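Local structure of actin-binding protein (Saccharomyces cerevisiae, 1HQZ) at residues E42-E46 / K63-G67. The protein binds actin filaments through this N-terminal cofilin-homology domain and regulates actin assembly by the ARP2/3 complex, which it recruits to the sides of existing filaments. Residues are numbered along the deposited sequence; the frame is centred on the assembly and turned at random.
Sequences EYEPE and KVQYG
With CG of Tyr43 opposite its own carbonyl carbon (chi1 -84°) and the CB bond pointing toward segment 63-67, the hydroxyl OH ends 2.7 Å from Val64 O; CG of Tyr66 likewise lies opposite its carbonyl carbon, which brings CE1 up to Tyr43. The two strands are not neighbours: strand 32-37 runs between them, and the segment axes pass 9.1 Å apart, so long side chains must bridge the gap. Tyrosine suits this place because its ring spans an apolar layer and ends in a polar group. The Tyr43 hydroxyl donates a hydrogen bond to Val64 O, meeting the oxygen from above the carbonyl plane. The same hydroxyl accepts a hydrogen bond from a water 2.7 Å from Tyr43 OH, and that water also hydrogen-bonds Tyr66 OH. Beside the water bridge CE2 of Tyr43 packs in the plane of the Tyr66 ring, at its edge, 3.7 Å from CE1 of Tyr66; the ring planes are oblique, at 58°. The beta-branched Val64 sets CB and CG1 beside the Tyr43 hydroxyl while also touching Phe99 of helix 93-110. Near the exposed end, Gln65 NE2 makes a weak hydrogen bond to Glu46 OE1 (2.9 Å), the amide turned 67° from the carboxylate. Glutamine serves because NE2 can also meet Ser36 OG while OE1 takes its main anchor, Asp60 N. Lys63's long, extended chain carries its charge to within 3.9 Å (NZ to Glu46 OE2), a long salt bridge. A phenylalanine in place of Tyr43 would probably leave Val64 O without this donor and the water without the acceptor it donates to. The contact thus grades from a buried, directional tyrosine-water network, joining strand 43-49 to the residues leading into strand 65-71, to a weak amide bond and a long salt bridge at exposed Glu46.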
ATOM      1  N   GLU A  42       2.948  -5.399  15.204  1.00 55.00           N
ATOM      2  CA  GLU A  42       2.413  -6.373  14.259  1.00 54.59           C
ATOM      3  C   GLU A  42       1.590  -5.606  13.214  1.00 51.64           C
ATOM      4  O   GLU A  42       0.795  -4.732  13.562  1.00 49.81           O
ATOM      5  CB  GLU A  42       1.518  -7.378  14.989  1.00 57.89           C
ATOM      6  CG  GLU A  42       2.147  -7.983  16.238  1.00 61.93           C
ATOM      7  CD  GLU A  42       1.204  -8.920  16.984  1.00 64.35           C
ATOM      8  OE1 GLU A  42       0.073  -8.497  17.317  1.00 64.80           O
ATOM      9  OE2 GLU A  42       1.600 -10.077  17.242  1.00 65.57           O
ATOM     10  N   TYR A  43       1.790  -5.913  11.936  1.00 48.02           N
ATOM     11  CA  TYR A  43       1.036  -5.226  10.901  1.00 45.91           C
ATOM     12  C   TYR A  43      -0.330  -5.839  10.669  1.00 45.70           C
ATOM     13  O   TYR A  43      -0.470  -7.058  10.559  1.00 45.46           O
ATOM     14  CB  TYR A  43       1.806  -5.201   9.581  1.00 44.70           C
ATOM     15  CG  TYR A  43       2.803  -4.075   9.495  1.00 42.52           C
ATOM     16  CD1 TYR A  43       4.036  -4.156  10.142  1.00 40.70           C
ATOM     17  CD2 TYR A  43       2.500  -2.906   8.788  1.00 41.39           C
ATOM     18  CE1 TYR A  43       4.950  -3.101  10.092  1.00 40.88           C
ATOM     19  CE2 TYR A  43       3.401  -1.845   8.730  1.00 40.30           C
ATOM     20  CZ  TYR A  43       4.625  -1.948   9.383  1.00 41.67           C
ATOM     21  OH  TYR A  43       5.522  -0.903   9.332  1.00 39.61           O
ATOM     22  N   GLU A  44      -1.337  -4.978  10.596  1.00 44.85           N
ATOM     23  CA  GLU A  44      -2.701  -5.411  10.347  1.00 45.65           C
ATOM     24  C   GLU A  44      -3.434  -4.316   9.575  1.00 43.20           C
ATOM     25  O   GLU A  44      -2.962  -3.180   9.496  1.00 42.34           O
ATOM     26  CB  GLU A  44      -3.412  -5.700  11.670  1.00 48.66           C
ATOM     27  CG  GLU A  44      -3.474  -4.524  12.619  1.00 53.33           C
ATOM     28  CD  GLU A  44      -4.020  -4.917  13.981  1.00 57.06           C
ATOM     29  OE1 GLU A  44      -4.203  -4.024  14.841  1.00 58.15           O
ATOM     30  OE2 GLU A  44      -4.262  -6.125  14.189  1.00 57.45           O
ATOM     31  N   PRO A  45      -4.591  -4.645   8.985  1.00 41.73           N
ATOM     32  CA  PRO A  45      -5.351  -3.649   8.229  1.00 41.67           C
ATOM     33  C   PRO A  45      -5.706  -2.465   9.108  1.00 41.09           C
ATOM     34  O   PRO A  45      -6.284  -2.636  10.174  1.00 42.65           O
ATOM     35  CB  PRO A  45      -6.592  -4.419   7.796  1.00 41.16           C
ATOM     36  CG  PRO A  45      -6.084  -5.811   7.656  1.00 42.44           C
ATOM     37  CD  PRO A  45      -5.233  -5.965   8.896  1.00 41.43           C
ATOM     38  N   GLU A  46      -5.350  -1.264   8.678  1.00 41.20           N
ATOM     39  CA  GLU A  46      -5.687  -0.093   9.465  1.00 41.43           C
ATOM     40  C   GLU A  46      -6.933   0.541   8.892  1.00 40.10           C
ATOM     41  O   GLU A  46      -7.833   0.941   9.625  1.00 39.89           O
ATOM     42  CB  GLU A  46      -4.556   0.924   9.453  1.00 42.92           C
ATOM     43  CG  GLU A  46      -4.916   2.168  10.225  1.00 49.30           C
ATOM     44  CD  GLU A  46      -3.723   3.039  10.510  1.00 55.26           C
ATOM     45  OE1 GLU A  46      -3.434   3.965   9.710  1.00 57.31           O
ATOM     46  OE2 GLU A  46      -3.065   2.781  11.544  1.00 58.50           O
ATOM     47  N   LYS A  63       4.154   6.727  11.241  1.00 36.40           N
ATOM     48  CA  LYS A  63       4.356   5.287  11.107  1.00 36.74           C
ATOM     49  C   LYS A  63       4.722   4.860   9.701  1.00 35.44           C
ATOM     50  O   LYS A  63       4.338   5.508   8.721  1.00 33.70           O
ATOM     51  CB  LYS A  63       3.083   4.526  11.499  1.00 36.77           C
ATOM     52  CG  LYS A  63       2.536   4.840  12.874  1.00 41.67           C
ATOM     53  CD  LYS A  63       1.190   4.157  13.060  1.00 43.67           C
ATOM     54  CE  LYS A  63       0.518   4.590  14.346  1.00 45.06           C
ATOM     55  NZ  LYS A  63      -0.785   3.892  14.517  1.00 46.74           N
ATOM     56  N   VAL A  64       5.461   3.758   9.618  1.00 32.71           N
ATOM     57  CA  VAL A  64       5.839   3.179   8.342  1.00 32.66           C
ATOM     58  C   VAL A  64       4.649   2.301   7.981  1.00 32.91           C
ATOM     59  O   VAL A  64       4.266   1.421   8.750  1.00 33.51           O
ATOM     60  CB  VAL A  64       7.092   2.290   8.477  1.00 32.92           C
ATOM     61  CG1 VAL A  64       7.305   1.486   7.200  1.00 34.22           C
ATOM     62  CG2 VAL A  64       8.293   3.138   8.764  1.00 32.20           C
ATOM     63  N   GLN A  65       4.051   2.536   6.823  1.00 33.42           N
ATOM     64  CA  GLN A  65       2.896   1.751   6.422  1.00 32.16           C
ATOM     65  C   GLN A  65       2.973   1.318   4.974  1.00 32.10           C
ATOM     66  O   GLN A  65       3.792   1.811   4.207  1.00 36.70           O
ATOM     67  CB  GLN A  65       1.615   2.564   6.622  1.00 29.38           C
ATOM     68  CG  GLN A  65       1.454   3.153   8.017  1.00 31.06           C
ATOM     69  CD  GLN A  65       0.291   4.120   8.099  1.00 29.95           C
ATOM     70  OE1 GLN A  65       0.208   5.075   7.325  1.00 30.93           O
ATOM     71  NE2 GLN A  65      -0.609   3.881   9.038  1.00 32.10           N
ATOM     72  N   TYR A  66       2.097   0.403   4.594  1.00 31.97           N
ATOM     73  CA  TYR A  66       2.069  -0.056   3.223  1.00 30.12           C
ATOM     74  C   TYR A  66       0.641   0.018   2.751  1.00 30.46           C
ATOM     75  O   TYR A  66      -0.284  -0.340   3.482  1.00 29.36           O
ATOM     76  CB  TYR A  66       2.615  -1.483   3.128  1.00 29.23           C
ATOM     77  CG  TYR A  66       3.999  -1.593   3.731  1.00 27.45           C
ATOM     78  CD1 TYR A  66       4.168  -1.781   5.098  1.00 29.13           C
ATOM     79  CD2 TYR A  66       5.131  -1.399   2.950  1.00 29.06           C
ATOM     80  CE1 TYR A  66       5.438  -1.759   5.680  1.00 28.76           C
ATOM     81  CE2 TYR A  66       6.404  -1.375   3.511  1.00 28.94           C
ATOM     82  CZ  TYR A  66       6.546  -1.550   4.881  1.00 30.44           C
ATOM     83  OH  TYR A  66       7.793  -1.480   5.445  1.00 28.65           O
ATOM     84  N   GLY A  67       0.470   0.525   1.535  1.00 30.56           N
ATOM     85  CA  GLY A  67      -0.854   0.656   0.961  1.00 28.97           C
ATOM     86  C   GLY A  67      -0.955  -0.162  -0.309  1.00 28.70           C
ATOM     87  O   GLY A  67       0.046  -0.412  -0.993  1.00 26.19           O
TER
HETATM   88  O   HOH W   1       7.763  -1.840   8.200  1.00 31.10           O